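Local coordinates for protein with a SET domain within carboxy region (Cryptosporidium parvum, PDB 4LDG) that probably acts as a lysine methyltransferase on histone H4, through the SET domain in its carboxy-terminal region, at residues A[114-119]-A[126-131]; A[131-136]-A[240-245]; A[193-198]-A[230-235]. All blocks are in the same frame, centred on the assembly; numbering follows the deposited sequence.

From the N terminus, contact 1 comes first: it folds the loop ahead of helix 121-134 back onto that helix, with six residues between its segments. Contact 2 opens where contact 1 ends, at the shared Cys131, and closes a loop of 103 residues by setting the end of the helix against strand 240-247. Contact 3 is nested inside that loop and brings strands 194-199 and 230-237 together, edge strands of two different three-stranded sheets. Tyr128 of contact 1 packs on Phe244 of contact 2, and strands 230-237 and 240-247 are neighbours in one sheet. Together they run from the pre-helix loop through the helix and sheet 163-166, 240-247, 230-237 to the sheet of strand 194-199.

Contact 1. Residues A[114-119]-A[126-131]; sequences LPIYNY and IIYKYC
Tyr119 and Tyr128 are the flat groups in this meeting of loop and helix. The Tyr119 ring turns its edge to Ile127, whose CG1 lies near the ring plane, 4.1 Å from Tyr119 CE2. One face of the same ring rests on Ile116 of its own loop, the CA sitting 3.9 Å above the plane near the rim. The Tyr128 ring receives the tip of Ile116 at a slant, with Ile116 CD1 3.9 Å from Tyr128 CE1. That methyl also touches the helix at Ile127, where Ile116 CD1 and Ile127 CG2 are 4.0 Å apart, so one carbon spans two consecutive helical residues. A chi1 of 71° places Ile116 CG1 between its backbone N and carbonyl carbon, and an extended chi2 of 175° carries CD1 outward to the helix. The loop backbone is a type I turn from Ile116 to Tyr119, closed by Tyr119 N on Ile116 O at 3.0 Å; both of these side chains leave the turn toward the helix. Beyond this apolar patch, Tyr119 OH and Thr104 OG1 share a hydrogen bond, and Tyr128 OH is hydrogen-bonded to Asp161 O. Helix 98-104 and strand 105-106 pack against Ile127, while strand 230-237 meets Tyr128 through Leu235.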
loop_
_atom_site.group_PDB
_atom_site.type_symbol
_atom_site.label_atom_id
_atom_site.label_comp_id
_atom_site.label_asym_id
_atom_site.label_seq_id
_atom_site.Cartn_x
_atom_site.Cartn_y
_atom_site.Cartn_z
ATOM N N LEU A 114 11.282 9.909 -8.415
ATOM C CA LEU A 114 12.163 9.223 -9.368
ATOM C C LEU A 114 11.787 7.751 -9.500
ATOM O O LEU A 114 11.342 7.156 -8.547
ATOM C CB LEU A 114 13.619 9.293 -8.913
ATOM C CG LEU A 114 14.335 10.644 -8.912
ATOM C CD1 LEU A 114 15.713 10.513 -8.265
ATOM C CD2 LEU A 114 14.455 11.186 -10.332
ATOM N N PRO A 115 11.994 7.149 -10.683
ATOM C CA PRO A 115 11.868 5.696 -10.795
ATOM C C PRO A 115 12.810 5.027 -9.828
ATOM O O PRO A 115 13.865 5.578 -9.542
ATOM C CB PRO A 115 12.337 5.408 -12.225
ATOM C CG PRO A 115 12.161 6.684 -12.966
ATOM C CD PRO A 115 12.413 7.767 -11.956
ATOM N N ILE A 116 12.439 3.852 -9.327
ATOM C CA ILE A 116 13.315 3.076 -8.497
ATOM C C ILE A 116 13.526 1.629 -8.955
ATOM O O ILE A 116 14.206 0.860 -8.278
ATOM C CB ILE A 116 12.844 3.107 -7.023
ATOM C CG1 ILE A 116 11.573 2.295 -6.822
ATOM C CG2 ILE A 116 12.658 4.548 -6.549
ATOM C CD1 ILE A 116 11.182 2.221 -5.364
ATOM N N TYR A 117 12.980 1.247 -10.105
ATOM C CA TYR A 117 13.177 -0.119 -10.583
ATOM C C TYR A 117 14.636 -0.313 -11.000
ATOM O O TYR A 117 15.097 -1.437 -11.118
ATOM C CB TYR A 117 12.226 -0.474 -11.750
ATOM C CG TYR A 117 12.304 0.432 -12.963
ATOM C CD1 TYR A 117 11.430 1.513 -13.096
ATOM C CD2 TYR A 117 13.236 0.208 -13.981
ATOM C CE1 TYR A 117 11.477 2.358 -14.201
ATOM C CE2 TYR A 117 13.291 1.040 -15.103
ATOM C CZ TYR A 117 12.403 2.120 -15.204
ATOM O OH TYR A 117 12.433 2.981 -16.293
ATOM N N ASN A 118 15.355 0.788 -11.206
ATOM C CA ASN A 118 16.775 0.735 -11.531
ATOM C C ASN A 118 17.702 0.724 -10.304
ATOM O O ASN A 118 18.912 0.614 -10.444
ATOM C CB ASN A 118 17.129 1.906 -12.457
ATOM C CG ASN A 118 16.693 3.256 -11.896
ATOM O OD1 ASN A 118 15.570 3.417 -11.428
ATOM N ND2 ASN A 118 17.575 4.214 -11.929
ATOM N N TYR A 119 17.134 0.820 -9.108
ATOM C CA TYR A 119 17.923 0.862 -7.878
ATOM C C TYR A 119 18.254 -0.543 -7.443
ATOM O O TYR A 119 17.463 -1.462 -7.666
ATOM C CB TYR A 119 17.127 1.487 -6.726
ATOM C CG TYR A 119 16.922 2.969 -6.757
ATOM C CD1 TYR A 119 17.183 3.720 -7.894
ATOM C CD2 TYR A 119 16.459 3.628 -5.635
ATOM C CE1 TYR A 119 16.980 5.088 -7.899
ATOM C CE2 TYR A 119 16.262 4.997 -5.631
ATOM C CZ TYR A 119 16.497 5.724 -6.766
ATOM O OH TYR A 119 16.297 7.091 -6.791
ATOM N N ILE A 126 15.753 0.641 1.290
ATOM C CA ILE A 126 15.834 1.927 1.961
ATOM C C ILE A 126 14.602 2.763 1.643
ATOM O O ILE A 126 13.960 3.304 2.538
ATOM C CB ILE A 126 17.161 2.643 1.618
ATOM C CG1 ILE A 126 18.299 1.941 2.387
ATOM C CG2 ILE A 126 17.102 4.134 1.935
ATOM C CD1 ILE A 126 19.669 2.092 1.772
ATOM N N ILE A 127 14.242 2.835 0.380
ATOM C CA ILE A 127 13.060 3.593 -0.036
ATOM C C ILE A 127 11.744 3.027 0.527
ATOM O O ILE A 127 10.897 3.780 1.013
ATOM C CB ILE A 127 12.983 3.678 -1.583
ATOM C CG1 ILE A 127 14.235 4.384 -2.135
ATOM C CG2 ILE A 127 11.714 4.406 -2.042
ATOM C CD1 ILE A 127 14.382 5.827 -1.676
ATOM N N TYR A 128 11.571 1.718 0.487
ATOM C CA TYR A 128 10.368 1.096 1.021
ATOM C C TYR A 128 10.188 1.356 2.512
ATOM O O TYR A 128 9.123 1.774 2.973
ATOM C CB TYR A 128 10.426 -0.423 0.747
ATOM C CG TYR A 128 10.327 -0.795 -0.730
ATOM C CD1 TYR A 128 9.649 -0.001 -1.635
ATOM C CD2 TYR A 128 10.895 -1.959 -1.202
ATOM C CE1 TYR A 128 9.540 -0.358 -2.948
ATOM C CE2 TYR A 128 10.811 -2.316 -2.534
ATOM C CZ TYR A 128 10.107 -1.519 -3.402
ATOM O OH TYR A 128 10.020 -1.872 -4.754
ATOM N N LYS A 129 11.253 1.123 3.254
ATOM C CA LYS A 129 11.288 1.417 4.675
ATOM C C LYS A 129 10.906 2.868 4.932
ATOM O O LYS A 129 10.075 3.158 5.797
ATOM C CB LYS A 129 12.679 1.115 5.232
ATOM C CG LYS A 129 12.808 1.345 6.726
ATOM C CD LYS A 129 14.033 0.661 7.326
ATOM C CE LYS A 129 14.209 1.145 8.748
ATOM N NZ LYS A 129 15.158 0.334 9.584
ATOM N N TYR A 130 11.479 3.785 4.162
ATOM C CA TYR A 130 11.126 5.186 4.332
ATOM C C TYR A 130 9.644 5.441 4.055
ATOM O O TYR A 130 9.005 6.181 4.784
ATOM C CB TYR A 130 12.001 6.083 3.450
ATOM C CG TYR A 130 11.825 7.566 3.720
ATOM C CD1 TYR A 130 12.623 8.232 4.666
ATOM C CD2 TYR A 130 10.877 8.299 3.037
ATOM C CE1 TYR A 130 12.485 9.577 4.905
ATOM C CE2 TYR A 130 10.706 9.651 3.278
ATOM C CZ TYR A 130 11.510 10.284 4.220
ATOM O OH TYR A 130 11.330 11.628 4.453
ATOM N N CYS A 131 9.102 4.880 2.976
ATOM C CA CYS A 131 7.660 5.087 2.654
ATOM C C CYS A 131 6.741 4.475 3.725
ATOM O O CYS A 131 5.736 5.064 4.124
ATOM C CB CYS A 131 7.313 4.491 1.309
ATOM S SG CYS A 131 8.194 5.183 -0.100
#

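Contact 2. Residues A[131-136]-A[240-245]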
loop_
_atom_site.group_PDB
_atom_site.type_symbol
_atom_site.label_atom_id
_atom_site.label_comp_id
_atom_site.label_asym_id
_atom_site.label_seq_id
_atom_site.Cartn_x
_atom_site.Cartn_y
_atom_site.Cartn_z
ATOM N N CYS A 131 9.102 4.880 2.976
ATOM C CA CYS A 131 7.660 5.087 2.654
ATOM C C CYS A 131 6.741 4.475 3.725
ATOM O O CYS A 131 5.736 5.064 4.124
ATOM C CB CYS A 131 7.313 4.491 1.309
ATOM S SG CYS A 131 8.194 5.183 -0.100
ATOM N N ILE A 132 7.107 3.301 4.214
ATOM C CA ILE A 132 6.298 2.656 5.234
ATOM C C ILE A 132 6.182 3.544 6.469
ATOM O O ILE A 132 5.091 3.763 6.982
ATOM C CB ILE A 132 6.860 1.285 5.635
ATOM C CG1 ILE A 132 6.630 0.304 4.502
ATOM C CG2 ILE A 132 6.128 0.768 6.877
ATOM C CD1 ILE A 132 7.332 -1.017 4.676
ATOM N N LEU A 133 7.318 4.060 6.937
ATOM C CA LEU A 133 7.361 4.763 8.224
ATOM C C LEU A 133 6.922 6.220 8.149
ATOM O O LEU A 133 6.456 6.753 9.141
ATOM C CB LEU A 133 8.757 4.659 8.833
ATOM C CG LEU A 133 9.119 3.264 9.345
ATOM C CD1 LEU A 133 10.583 3.159 9.649
ATOM C CD2 LEU A 133 8.307 2.905 10.579
ATOM N N ASN A 134 7.053 6.860 6.992
ATOM C CA ASN A 134 6.599 8.251 6.833
ATOM C C ASN A 134 5.287 8.362 6.062
ATOM O O ASN A 134 4.920 9.437 5.643
ATOM C CB ASN A 134 7.695 9.077 6.140
ATOM C CG ASN A 134 8.944 9.149 6.971
ATOM O OD1 ASN A 134 8.934 9.727 8.053
ATOM N ND2 ASN A 134 10.018 8.529 6.502
ATOM N N GLU A 135 4.609 7.235 5.852
ATOM C CA GLU A 135 3.265 7.196 5.260
ATOM C C GLU A 135 3.227 7.723 3.839
ATOM O O GLU A 135 2.323 8.453 3.476
ATOM C CB GLU A 135 2.246 7.958 6.119
ATOM C CG GLU A 135 2.137 7.493 7.561
ATOM C CD GLU A 135 1.294 6.240 7.752
ATOM O OE1 GLU A 135 0.769 5.673 6.757
ATOM O OE2 GLU A 135 1.148 5.808 8.920
ATOM N N ILE A 136 4.201 7.344 3.036
ATOM C CA ILE A 136 4.194 7.673 1.626
ATOM C C ILE A 136 3.472 6.533 0.912
ATOM O O ILE A 136 3.719 5.372 1.229
ATOM C CB ILE A 136 5.610 7.738 1.024
ATOM C CG1 ILE A 136 6.569 8.540 1.891
ATOM C CG2 ILE A 136 5.566 8.306 -0.394
ATOM C CD1 ILE A 136 6.316 10.011 1.864
ATOM N N THR A 240 8.604 -6.208 13.875
ATOM C CA THR A 240 7.218 -6.321 13.423
ATOM C C THR A 240 7.200 -6.381 11.886
ATOM O O THR A 240 7.769 -5.507 11.205
ATOM C CB THR A 240 6.468 -5.072 13.885
ATOM O OG1 THR A 240 6.338 -5.131 15.303
ATOM C CG2 THR A 240 5.080 -4.951 13.259
ATOM N N PRO A 241 6.594 -7.428 11.322
ATOM C CA PRO A 241 6.523 -7.459 9.871
ATOM C C PRO A 241 5.565 -6.401 9.406
ATOM O O PRO A 241 4.525 -6.234 10.019
ATOM C CB PRO A 241 5.944 -8.837 9.578
ATOM C CG PRO A 241 5.111 -9.149 10.777
ATOM C CD PRO A 241 5.861 -8.548 11.939
ATOM N N ARG A 242 5.940 -5.690 8.347
ATOM C CA ARG A 242 5.092 -4.725 7.663
ATOM C C ARG A 242 4.918 -5.205 6.240
ATOM O O ARG A 242 5.916 -5.305 5.465
ATOM C CB ARG A 242 5.741 -3.342 7.648
ATOM C CG ARG A 242 6.248 -2.899 9.020
ATOM C CD ARG A 242 5.113 -2.675 10.001
ATOM N NE ARG A 242 4.329 -1.523 9.562
ATOM C CZ ARG A 242 4.517 -0.270 9.963
ATOM N NH1 ARG A 242 5.475 0.042 10.847
ATOM N NH2 ARG A 242 3.758 0.689 9.465
ATOM N N LEU A 243 3.656 -5.465 5.881
ATOM C CA LEU A 243 3.327 -6.073 4.600
ATOM C C LEU A 243 2.825 -4.978 3.669
ATOM O O LEU A 243 1.950 -4.168 4.054
ATOM C CB LEU A 243 2.250 -7.150 4.811
ATOM C CG LEU A 243 1.626 -7.916 3.624
ATOM C CD1 LEU A 243 2.651 -8.830 2.956
ATOM C CD2 LEU A 243 0.431 -8.724 4.105
ATOM N N PHE A 244 3.362 -4.964 2.444
ATOM C CA PHE A 244 3.038 -3.920 1.486
ATOM C C PHE A 244 3.055 -4.406 0.057
ATOM O O PHE A 244 3.666 -5.461 -0.280
ATOM C CB PHE A 244 3.973 -2.679 1.628
ATOM C CG PHE A 244 5.445 -2.950 1.347
ATOM C CD1 PHE A 244 6.023 -2.592 0.145
ATOM C CD2 PHE A 244 6.244 -3.552 2.294
ATOM C CE1 PHE A 244 7.369 -2.846 -0.105
ATOM C CE2 PHE A 244 7.582 -3.815 2.055
ATOM C CZ PHE A 244 8.149 -3.462 0.861
ATOM N N PHE A 245 2.377 -3.617 -0.782
ATOM C CA PHE A 245 2.277 -3.895 -2.204
ATOM C C PHE A 245 3.277 -3.059 -2.980
ATOM O O PHE A 245 3.512 -1.895 -2.649
ATOM C CB PHE A 245 0.892 -3.531 -2.675
ATOM C CG PHE A 245 -0.180 -4.441 -2.165
ATOM C CD1 PHE A 245 -0.225 -5.752 -2.558
ATOM C CD2 PHE A 245 -1.181 -3.954 -1.329
ATOM C CE1 PHE A 245 -1.243 -6.571 -2.132
ATOM C CE2 PHE A 245 -2.189 -4.767 -0.894
ATOM C CZ PHE A 245 -2.219 -6.077 -1.299
#
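Ile132, in the last turn of helix 121-134, faces strand 240-247 with its CA 7.9 Å from that of Arg242, and no hydrogen bond joins the two segments. The branches of Ile132 divide the work. Its CG2 lies over one face of the Arg242 guanidinium, toward the rim and 3.5 Å from Arg242 NH2. Its CD1 reaches the Phe244 ring obliquely, 3.6 Å from Phe244 CD2. Arg242 and Phe244, two apart in the strand, thus use the same strand face, and Leu243 between them points away. Leu133 adds a lighter touch, its CD2 4.0 Å from Arg242 NH1. The Arg242 chain is bent at chi2 and chi3, both -67°, which lays the guanidinium along the helix end. The helix packs here on the central strand of an antiparallel SET-domain sheet (163-166, 240-247, 230-237), and it stops in a Schellman motif: Glu135 takes a positive phi, and Ile136 N bonds back to Cys131 O at 3.0 Å. Glu166 of the neighbouring strand forms a salt bridge with Arg242 NE, which anchors the group whose face Ile132 covers. Glu135 OE2 stays 5.8 Å from Arg242 NH2, and Glu135 pairs instead with Lys168. Phe244 also meets the rings of Phe163 and Tyr128, which line the helix-sheet interface around Ile132.

Contact 3. Residues A[193-198]-A[230-235]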
loop_
_atom_site.group_PDB
_atom_site.type_symbol
_atom_site.label_atom_id
_atom_site.label_comp_id
_atom_site.label_asym_id
_atom_site.label_seq_id
_atom_site.Cartn_x
_atom_site.Cartn_y
_atom_site.Cartn_z
ATOM N N TYR A 193 -11.431 -9.764 5.899
ATOM C CA TYR A 193 -10.292 -9.301 5.133
ATOM C C TYR A 193 -9.056 -9.665 5.936
ATOM O O TYR A 193 -8.474 -8.823 6.609
ATOM C CB TYR A 193 -10.350 -7.780 4.937
ATOM C CG TYR A 193 -11.488 -7.237 4.075
ATOM C CD1 TYR A 193 -11.269 -6.873 2.757
ATOM C CD2 TYR A 193 -12.762 -7.039 4.595
ATOM C CE1 TYR A 193 -12.282 -6.345 1.971
ATOM C CE2 TYR A 193 -13.790 -6.524 3.810
ATOM C CZ TYR A 193 -13.537 -6.172 2.499
ATOM O OH TYR A 193 -14.542 -5.654 1.714
ATOM N N MET A 194 -8.676 -10.931 5.891
ATOM C CA MET A 194 -7.547 -11.406 6.662
ATOM C C MET A 194 -6.500 -11.909 5.709
ATOM O O MET A 194 -6.812 -12.520 4.676
ATOM C CB MET A 194 -7.955 -12.515 7.631
ATOM C CG MET A 194 -8.977 -12.083 8.660
ATOM S SD MET A 194 -9.434 -13.335 9.889
ATOM C CE MET A 194 -7.939 -13.546 10.825
ATOM N N TYR A 195 -5.249 -11.652 6.063
ATOM C CA TYR A 195 -4.141 -12.044 5.226
ATOM C C TYR A 195 -3.123 -12.830 6.056
ATOM O O TYR A 195 -2.341 -12.250 6.837
ATOM C CB TYR A 195 -3.513 -10.808 4.593
ATOM C CG TYR A 195 -2.587 -11.141 3.482
ATOM C CD1 TYR A 195 -2.964 -10.940 2.178
ATOM C CD2 TYR A 195 -1.356 -11.716 3.720
ATOM C CE1 TYR A 195 -2.121 -11.280 1.141
ATOM C CE2 TYR A 195 -0.509 -12.052 2.690
ATOM C CZ TYR A 195 -0.897 -11.851 1.402
ATOM O OH TYR A 195 -0.071 -12.177 0.346
ATOM N N TYR A 196 -3.143 -14.144 5.866
ATOM C CA TYR A 196 -2.125 -15.063 6.420
ATOM C C TYR A 196 -0.894 -15.062 5.524
ATOM O O TYR A 196 -1.033 -15.186 4.310
ATOM C CB TYR A 196 -2.639 -16.516 6.509
ATOM C CG TYR A 196 -3.784 -16.734 7.503
ATOM C CD1 TYR A 196 -3.539 -16.899 8.872
ATOM C CD2 TYR A 196 -5.105 -16.753 7.087
ATOM C CE1 TYR A 196 -4.571 -17.076 9.784
ATOM C CE2 TYR A 196 -6.142 -16.954 8.000
ATOM C CZ TYR A 196 -5.866 -17.114 9.349
ATOM O OH TYR A 196 -6.894 -17.312 10.263
ATOM N N PHE A 197 0.284 -14.970 6.149
ATOM C CA PHE A 197 1.589 -15.037 5.490
ATOM C C PHE A 197 2.678 -15.527 6.450
ATOM O O PHE A 197 2.504 -15.554 7.683
ATOM C CB PHE A 197 2.025 -13.667 4.912
ATOM C CG PHE A 197 2.211 -12.580 5.947
ATOM C CD1 PHE A 197 3.483 -12.177 6.342
ATOM C CD2 PHE A 197 1.117 -11.943 6.507
ATOM C CE1 PHE A 197 3.653 -11.172 7.272
ATOM C CE2 PHE A 197 1.270 -10.957 7.463
ATOM C CZ PHE A 197 2.547 -10.562 7.840
ATOM N N LYS A 198 3.796 -15.928 5.862
ATOM C CA LYS A 198 4.988 -16.316 6.603
ATOM C C LYS A 198 6.095 -15.293 6.330
ATOM O O LYS A 198 6.363 -14.955 5.171
ATOM C CB LYS A 198 5.435 -17.706 6.158
ATOM C CG LYS A 198 6.514 -18.335 7.040
ATOM C CD LYS A 198 6.989 -19.679 6.469
ATOM C CE LYS A 198 7.271 -20.718 7.557
ATOM N NZ LYS A 198 6.023 -21.331 8.120
ATOM N N ILE A 230 0.133 -6.059 -9.028
ATOM C CA ILE A 230 0.939 -5.823 -7.851
ATOM C C ILE A 230 1.276 -7.139 -7.168
ATOM O O ILE A 230 0.640 -8.146 -7.425
ATOM C CB ILE A 230 0.254 -4.905 -6.863
ATOM C CG1 ILE A 230 -1.022 -5.539 -6.314
ATOM C CG2 ILE A 230 -0.083 -3.580 -7.520
ATOM C CD1 ILE A 230 -1.738 -4.622 -5.342
ATOM N N ILE A 231 2.324 -7.106 -6.353
ATOM C CA ILE A 231 2.774 -8.221 -5.540
ATOM C C ILE A 231 3.108 -7.718 -4.133
ATOM O O ILE A 231 3.253 -6.529 -3.917
ATOM C CB ILE A 231 4.043 -8.877 -6.102
ATOM C CG1 ILE A 231 5.174 -7.864 -6.260
ATOM C CG2 ILE A 231 3.752 -9.525 -7.441
ATOM C CD1 ILE A 231 6.507 -8.521 -6.627
ATOM N N THR A 232 3.278 -8.630 -3.193
ATOM C CA THR A 232 3.587 -8.242 -1.820
ATOM C C THR A 232 5.057 -8.426 -1.466
ATOM O O THR A 232 5.794 -9.183 -2.096
ATOM C CB THR A 232 2.726 -9.019 -0.819
ATOM O OG1 THR A 232 2.754 -10.400 -1.161
ATOM C CG2 THR A 232 1.297 -8.518 -0.852
ATOM N N LYS A 233 5.467 -7.677 -0.460
ATOM C CA LYS A 233 6.784 -7.761 0.115
ATOM C C LYS A 233 6.616 -7.501 1.594
ATOM O O LYS A 233 5.590 -6.992 2.019
ATOM C CB LYS A 233 7.720 -6.739 -0.533
ATOM C CG LYS A 233 8.212 -7.226 -1.870
ATOM C CD LYS A 233 9.171 -6.253 -2.519
ATOM C CE LYS A 233 9.669 -6.752 -3.886
ATOM N NZ LYS A 233 9.860 -8.232 -3.994
ATOM N N VAL A 234 7.600 -7.902 2.377
ATOM C CA VAL A 234 7.581 -7.668 3.818
ATOM C C VAL A 234 8.911 -7.046 4.225
ATOM O O VAL A 234 9.942 -7.441 3.716
ATOM C CB VAL A 234 7.344 -8.961 4.635
ATOM C CG1 VAL A 234 7.510 -8.690 6.127
ATOM C CG2 VAL A 234 5.945 -9.493 4.404
ATOM N N LEU A 235 8.849 -6.056 5.107
ATOM C CA LEU A 235 10.007 -5.563 5.827
ATOM C C LEU A 235 9.778 -5.776 7.298
ATOM O O LEU A 235 8.717 -5.409 7.829
ATOM C CB LEU A 235 10.212 -4.062 5.612
ATOM C CG LEU A 235 10.695 -3.567 4.242
ATOM C CD1 LEU A 235 11.029 -2.083 4.323
ATOM C CD2 LEU A 235 11.892 -4.350 3.716
#
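Tyr195, near the start of strand 194-199, makes the first touch, reaching across to Thr232 on strand 230-237. Its ring is swung anti to the backbone N (chi1 -166°), which sends the phenol outward to the other strand. The two side chains approach from opposite directions: Tyr195 OH ends 3.7 Å from Thr232 OG1, too far to count as a hydrogen bond, and 4.1 Å from Thr232 CG2. Along its own strand the Tyr195 ring has Phe197 at its edge, in plane, with Tyr195 CE2 3.7 Å from Phe197 CB. At the next residue, Tyr196, the chain turns its side chain the other way, toward helix 175-187, where Tyr196 OH is hydrogen-bonded to Glu182. Phe197 then returns to the side of Tyr195 and makes the second touch. A chi1 of 63° puts its CG between the backbone N and carbonyl carbon, and the ring stands up from the strand with Tyr195 O at its edge, in plane, 3.5 Å from Phe197 CD2. The Phe197 ring meets Val234 obliquely, with CE1 4.0 Å and CD1 4.1 Å from Val234 CG2. Tyr195 and Phe197 thus meet Thr232 and Val234 respectively, alternate residues on each strand. Strand 194-199 bonds through its backbone to strand 202-207, and strand 230-237 to strand 240-247. The segments are therefore edge strands of two separate antiparallel sheets within the SET domain, facing each other through side chains. Leu243, from the strand beside 230-237, also packs on Tyr195 and Phe197. With no hydrogen bond across the contact and only 124 Å² buried, the two strands are joined by van der Waals contact, aromatic against aliphatic at Phe197 and hydroxyl beside hydroxyl at Tyr195, which sets little directional constraint on how the sheets lie together.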